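Local coordinates for anti-sigma-E factor ChrR (Rhodobacter sphaeroides, PDB 2Z2S), which inhibits the extracytoplasmic function sigma factor sigma-E as its zinc-dependent anti-sigma factor, and so indirectly regulates transcription of cycA and rpoE, at residues G64-A67 / S68-Q72; T19-E22 / A23-L26. All coordinates share one frame; numbering follows the deposited sequence.

Overall arrangement
Both contacts are local: one is a turn of helix, the other a loop running into a helix, and both lie within the N-terminal region that suffices to bind and inhibit sigma-E. Contact 2 comes first along the chain, where the loop after helix 9-17 runs into helix 22-32; contact 1 follows the long helix 36-54 and makes up the short helix 65-71. Their centres lie 33 Å apart and their nearest atoms about 25 Å. Contact 2 is buried near the centre of the chain, close to the C-terminal cupin-like domain, whereas contact 1 sits 37 Å from that centre. Each also meets a chain of another protein, probably sigma-E, consistent with a partner gripped at widely separated points.

Contact 1. Residues G64-A67 / S68-Q72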
ATOM      1  N   GLY B  64     -22.118  -8.371 -21.676  1.00 28.60           N
ATOM      2  CA  GLY B  64     -22.947  -7.427 -20.959  1.00 27.78           C
ATOM      3  C   GLY B  64     -22.254  -6.837 -19.748  1.00 27.68           C
ATOM      4  O   GLY B  64     -22.791  -5.931 -19.098  1.00 26.77           O
ATOM      5  N   SER B  65     -21.053  -7.326 -19.450  1.00 26.74           N
ATOM      6  CA  SER B  65     -20.338  -6.816 -18.298  1.00 27.94           C
ATOM      7  C   SER B  65     -19.995  -5.338 -18.408  1.00 29.00           C
ATOM      8  O   SER B  65     -20.241  -4.576 -17.468  1.00 30.08           O
ATOM      9  CB  SER B  65     -19.099  -7.657 -18.041  1.00 28.06           C
ATOM     10  OG  SER B  65     -19.486  -8.962 -17.624  1.00 28.00           O
ATOM     11  N   LEU B  66     -19.454  -4.915 -19.546  1.00 29.55           N
ATOM     12  CA  LEU B  66     -19.116  -3.501 -19.705  1.00 29.85           C
ATOM     13  C   LEU B  66     -20.365  -2.633 -19.559  1.00 28.88           C
ATOM     14  O   LEU B  66     -20.390  -1.686 -18.763  1.00 26.96           O
ATOM     15  CB  LEU B  66     -18.466  -3.236 -21.074  1.00 30.73           C
ATOM     16  CG  LEU B  66     -18.430  -1.743 -21.438  1.00 30.34           C
ATOM     17  CD1 LEU B  66     -17.770  -0.970 -20.316  1.00 29.65           C
ATOM     18  CD2 LEU B  66     -17.707  -1.517 -22.739  1.00 32.29           C
ATOM     19  N   ALA B  67     -21.392  -2.972 -20.337  1.00 29.10           N
ATOM     20  CA  ALA B  67     -22.666  -2.250 -20.344  1.00 31.14           C
ATOM     21  C   ALA B  67     -23.258  -2.211 -18.933  1.00 32.19           C
ATOM     22  O   ALA B  67     -23.808  -1.187 -18.484  1.00 31.76           O
ATOM     23  CB  ALA B  67     -23.648  -2.934 -21.321  1.00 29.16           C
ATOM     24  N   SER B  68     -23.129  -3.343 -18.248  1.00 32.07           N
ATOM     25  CA  SER B  68     -23.615  -3.497 -16.894  1.00 33.06           C
ATOM     26  C   SER B  68     -22.934  -2.491 -15.982  1.00 32.18           C
ATOM     27  O   SER B  68     -23.590  -1.679 -15.340  1.00 31.37           O
ATOM     28  CB  SER B  68     -23.326  -4.925 -16.409  1.00 35.74           C
ATOM     29  OG  SER B  68     -23.672  -5.117 -15.044  1.00 38.87           O
ATOM     30  N   VAL B  69     -21.610  -2.538 -15.941  1.00 33.35           N
ATOM     31  CA  VAL B  69     -20.860  -1.636 -15.078  1.00 35.25           C
ATOM     32  C   VAL B  69     -21.072  -0.168 -15.436  1.00 37.89           C
ATOM     33  O   VAL B  69     -21.183   0.668 -14.551  1.00 36.95           O
ATOM     34  CB  VAL B  69     -19.339  -1.955 -15.113  1.00 35.19           C
ATOM     35  CG1 VAL B  69     -18.594  -1.080 -14.117  1.00 32.48           C
ATOM     36  CG2 VAL B  69     -19.102  -3.427 -14.806  1.00 31.95           C
HETATM   37  N   MSE B  70     -21.119   0.150 -16.726  1.00 40.99           N
HETATM   38  CA  MSE B  70     -21.315   1.536 -17.135  1.00 44.94           C
HETATM   39  C   MSE B  70     -22.657   2.061 -16.632  1.00 44.69           C
HETATM   40  O   MSE B  70     -22.833   3.253 -16.369  1.00 42.86           O
HETATM   41  CB  MSE B  70     -21.257   1.660 -18.660  1.00 50.44           C
HETATM   42  CG  MSE B  70     -19.893   2.055 -19.206  1.00 57.25           C
HETATM   43 SE   MSE B  70     -20.036   2.810 -20.974  1.00 69.46          SE
HETATM   44  CE  MSE B  70     -20.923   4.470 -20.544  1.00 61.42           C
ATOM     45  N   ALA B  71     -23.615   1.162 -16.496  1.00 46.05           N
ATOM     46  CA  ALA B  71     -24.932   1.570 -16.037  1.00 47.72           C
ATOM     47  C   ALA B  71     -24.887   2.074 -14.607  1.00 48.55           C
ATOM     48  O   ALA B  71     -25.561   3.035 -14.267  1.00 48.75           O
ATOM     49  CB  ALA B  71     -25.905   0.415 -16.153  1.00 46.43           C
ATOM     50  N   GLN B  72     -24.088   1.422 -13.771  1.00 50.44           N
ATOM     51  CA  GLN B  72     -23.977   1.799 -12.368  1.00 51.99           C
ATOM     52  C   GLN B  72     -22.825   2.746 -12.019  1.00 52.31           C
ATOM     53  O   GLN B  72     -22.384   2.782 -10.876  1.00 51.65           O
ATOM     54  CB  GLN B  72     -23.864   0.533 -11.512  1.00 53.19           C
ATOM     55  CG  GLN B  72     -25.181  -0.137 -11.236  1.00 54.68           C
ATOM     56  CD  GLN B  72     -26.106   0.776 -10.477  1.00 56.22           C
ATOM     57  OE1 GLN B  72     -27.062   1.314 -11.041  1.00 57.15           O
ATOM     58  NE2 GLN B  72     -25.814   0.977  -9.187  1.00 56.88           N
TER
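Leu-66 and Met-70, one helical turn apart, supply the apolar side-chain contact here: CD1 of Leu-66 lies 3.9 Å from CG of Met-70. The two chains run alongside each other and point the same way. Leu-66 places its CG opposite the backbone N (chi1 165°), beside its own carbonyl carbon, and this torsion together with chi2 brings the CD1 branch forward to the neighbour one turn on. Met-70, present as selenomethionine, sets off toward residues 64-67, but its nearly extended chi2 carries SE away from the preceding turn, and the bend at chi3 turns CE.

Backbone bonds do the rest. Ser-68 N donates to Gly-64 O at 2.7 Å, Val-69 N to Ser-65 O at 2.9 Å and Met-70 N to Leu-66 O at 2.8 Å. Ala-71 N closes the series on Ala-67 O at 3.1 Å, with a more bent N-H approach of 136°. This i to i+4 pattern defines the short alpha helix 65-71, with Gly-64 as its N-cap residue; the positive phi of 89° there suits glycine. Gln-72 is the first residue to leave helical geometry.

Side chains also brush carbonyls of the preceding turn: CG2 of Val-69, set beside its own backbone N, comes 3.1 Å from Ser-65 O. Ser-65 OG bonds to Ser-62 O. Leu-66, by contrast, packs on an aromatic side chain from a chain of another protein.

Contact 2. Residues T19-E22 / A23-L26; sequences TLSE and AFSL
Leu-20 reaches forward across the start of helix 22-32 to meet Phe-24 and Ser-25. Its CB comes first, 3.3 Å from OG of Ser-25, an apolar carbon set against a hydroxyl. One atom further, CG lies 3.9 Å from CB of Phe-24, so that the leucine touches the root of the aromatic side chain; the two side chains cross at about a right angle. At the tip, the CD2 methyl passes 4.1 Å from the backbone N of Ser-25. Leu-20 thus lies beside Phe-24 and Ser-25 in the first turn, where Ser-25 N donates to Ser-21 O at 3.0 Å in an almost straight bond (174°) and Leu-26 N donates to Glu-22 O at 2.9 Å.

Ser-21 holds the N-cap position, yet its hydroxyl makes no capping bond. With chi1 at 73°, OG stands between the backbone N and the carbonyl carbon and comes 3.3 Å from CD2 of Phe-24, approaching the ring obliquely. The hydroxyl of Ser-25, beside its own backbone N, may make a weak bond to Ser-21 O; the water that donates to Leu-20 O is modelled unusually close to this hydroxyl, so a bridge between them is doubtful.

This loop-to-helix entry belongs to the putative zinc-finger region. Leu-20 also packs back on Ala-14 and Tyr-15 of helix 9-17. The extended Glu-22 side chain bonds to Gly-122 N and Tyr-97 OH, and to the backbone of a chain of another protein. Phe-24 rests on Asp-194, just past strand 187-193, and its side chain lies about 6 Å from that of Glu-147, a ligand of the second zinc site at the start of strand 147-151.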
ATOM      1  N   THR B  19      -0.810  -9.882   0.738  1.00 30.29           N
ATOM      2  CA  THR B  19      -0.978 -11.101   1.517  1.00 31.24           C
ATOM      3  C   THR B  19      -0.830 -10.881   3.026  1.00 31.06           C
ATOM      4  O   THR B  19      -0.918 -11.818   3.814  1.00 30.23           O
ATOM      5  CB  THR B  19       0.047 -12.146   1.086  1.00 31.56           C
ATOM      6  OG1 THR B  19       1.352 -11.731   1.504  1.00 31.89           O
ATOM      7  CG2 THR B  19       0.028 -12.303  -0.424  1.00 31.48           C
ATOM      8  N   LEU B  20      -0.621  -9.633   3.416  1.00 31.33           N
ATOM      9  CA  LEU B  20      -0.419  -9.274   4.812  1.00 31.19           C
ATOM     10  C   LEU B  20      -1.712  -9.263   5.593  1.00 31.51           C
ATOM     11  O   LEU B  20      -2.776  -9.007   5.026  1.00 31.71           O
ATOM     12  CB  LEU B  20       0.235  -7.894   4.874  1.00 30.21           C
ATOM     13  CG  LEU B  20       1.531  -7.768   5.667  1.00 30.09           C
ATOM     14  CD1 LEU B  20       2.489  -8.896   5.311  1.00 30.59           C
ATOM     15  CD2 LEU B  20       2.149  -6.423   5.374  1.00 30.14           C
ATOM     16  N   SER B  21      -1.624  -9.545   6.892  1.00 32.21           N
ATOM     17  CA  SER B  21      -2.818  -9.540   7.748  1.00 33.35           C
ATOM     18  C   SER B  21      -3.106  -8.098   8.137  1.00 32.53           C
ATOM     19  O   SER B  21      -2.189  -7.326   8.395  1.00 33.51           O
ATOM     20  CB  SER B  21      -2.604 -10.351   9.015  1.00 34.40           C
ATOM     21  OG  SER B  21      -1.739  -9.641   9.874  1.00 37.42           O
ATOM     22  N   GLU B  22      -4.384  -7.748   8.195  1.00 32.51           N
ATOM     23  CA  GLU B  22      -4.812  -6.385   8.496  1.00 32.47           C
ATOM     24  C   GLU B  22      -3.985  -5.618   9.519  1.00 31.78           C
ATOM     25  O   GLU B  22      -3.673  -4.441   9.332  1.00 31.27           O
ATOM     26  CB  GLU B  22      -6.273  -6.376   8.925  1.00 31.65           C
ATOM     27  CG  GLU B  22      -6.811  -4.973   9.051  1.00 35.17           C
ATOM     28  CD  GLU B  22      -8.302  -4.929   9.300  1.00 36.82           C
ATOM     29  OE1 GLU B  22      -8.833  -3.819   9.507  1.00 39.06           O
ATOM     30  OE2 GLU B  22      -8.943  -5.999   9.286  1.00 36.64           O
ATOM     31  N   ALA B  23      -3.637  -6.280  10.610  1.00 32.33           N
ATOM     32  CA  ALA B  23      -2.842  -5.630  11.641  1.00 32.42           C
ATOM     33  C   ALA B  23      -1.514  -5.119  11.046  1.00 31.33           C
ATOM     34  O   ALA B  23      -1.247  -3.911  11.016  1.00 29.56           O
ATOM     35  CB  ALA B  23      -2.581  -6.621  12.804  1.00 31.01           C
ATOM     36  N   PHE B  24      -0.686  -6.043  10.572  1.00 30.43           N
ATOM     37  CA  PHE B  24       0.591  -5.667   9.990  1.00 31.31           C
ATOM     38  C   PHE B  24       0.415  -4.634   8.871  1.00 29.19           C
ATOM     39  O   PHE B  24       1.182  -3.686   8.784  1.00 29.33           O
ATOM     40  CB  PHE B  24       1.336  -6.916   9.487  1.00 34.54           C
ATOM     41  CG  PHE B  24       1.747  -7.857  10.592  1.00 37.38           C
ATOM     42  CD1 PHE B  24       2.395  -7.375  11.718  1.00 39.17           C
ATOM     43  CD2 PHE B  24       1.495  -9.215  10.507  1.00 39.25           C
ATOM     44  CE1 PHE B  24       2.780  -8.223  12.738  1.00 38.57           C
ATOM     45  CE2 PHE B  24       1.883 -10.070  11.531  1.00 39.36           C
ATOM     46  CZ  PHE B  24       2.527  -9.568  12.644  1.00 38.91           C
ATOM     47  N   SER B  25      -0.595  -4.811   8.025  1.00 27.02           N
ATOM     48  CA  SER B  25      -0.862  -3.853   6.957  1.00 25.79           C
ATOM     49  C   SER B  25      -1.096  -2.479   7.554  1.00 25.65           C
ATOM     50  O   SER B  25      -0.773  -1.465   6.955  1.00 27.41           O
ATOM     51  CB  SER B  25      -2.106  -4.251   6.175  1.00 25.75           C
ATOM     52  OG  SER B  25      -1.949  -5.532   5.596  1.00 28.77           O
ATOM     53  N   LEU B  26      -1.679  -2.440   8.740  1.00 25.32           N
ATOM     54  CA  LEU B  26      -1.931  -1.166   9.387  1.00 24.04           C
ATOM     55  C   LEU B  26      -0.625  -0.454   9.779  1.00 22.23           C
ATOM     56  O   LEU B  26      -0.460   0.741   9.581  1.00 20.25           O
ATOM     57  CB  LEU B  26      -2.811  -1.388  10.620  1.00 24.52           C
ATOM     58  CG  LEU B  26      -3.253  -0.139  11.390  1.00 26.61           C
ATOM     59  CD1 LEU B  26      -3.728   0.927  10.406  1.00 25.64           C
ATOM     60  CD2 LEU B  26      -4.382  -0.508  12.394  1.00 25.96           C
TER
HETATM   61  O   HOH W   1      -4.233  -6.513   5.206  1.00 31.39           O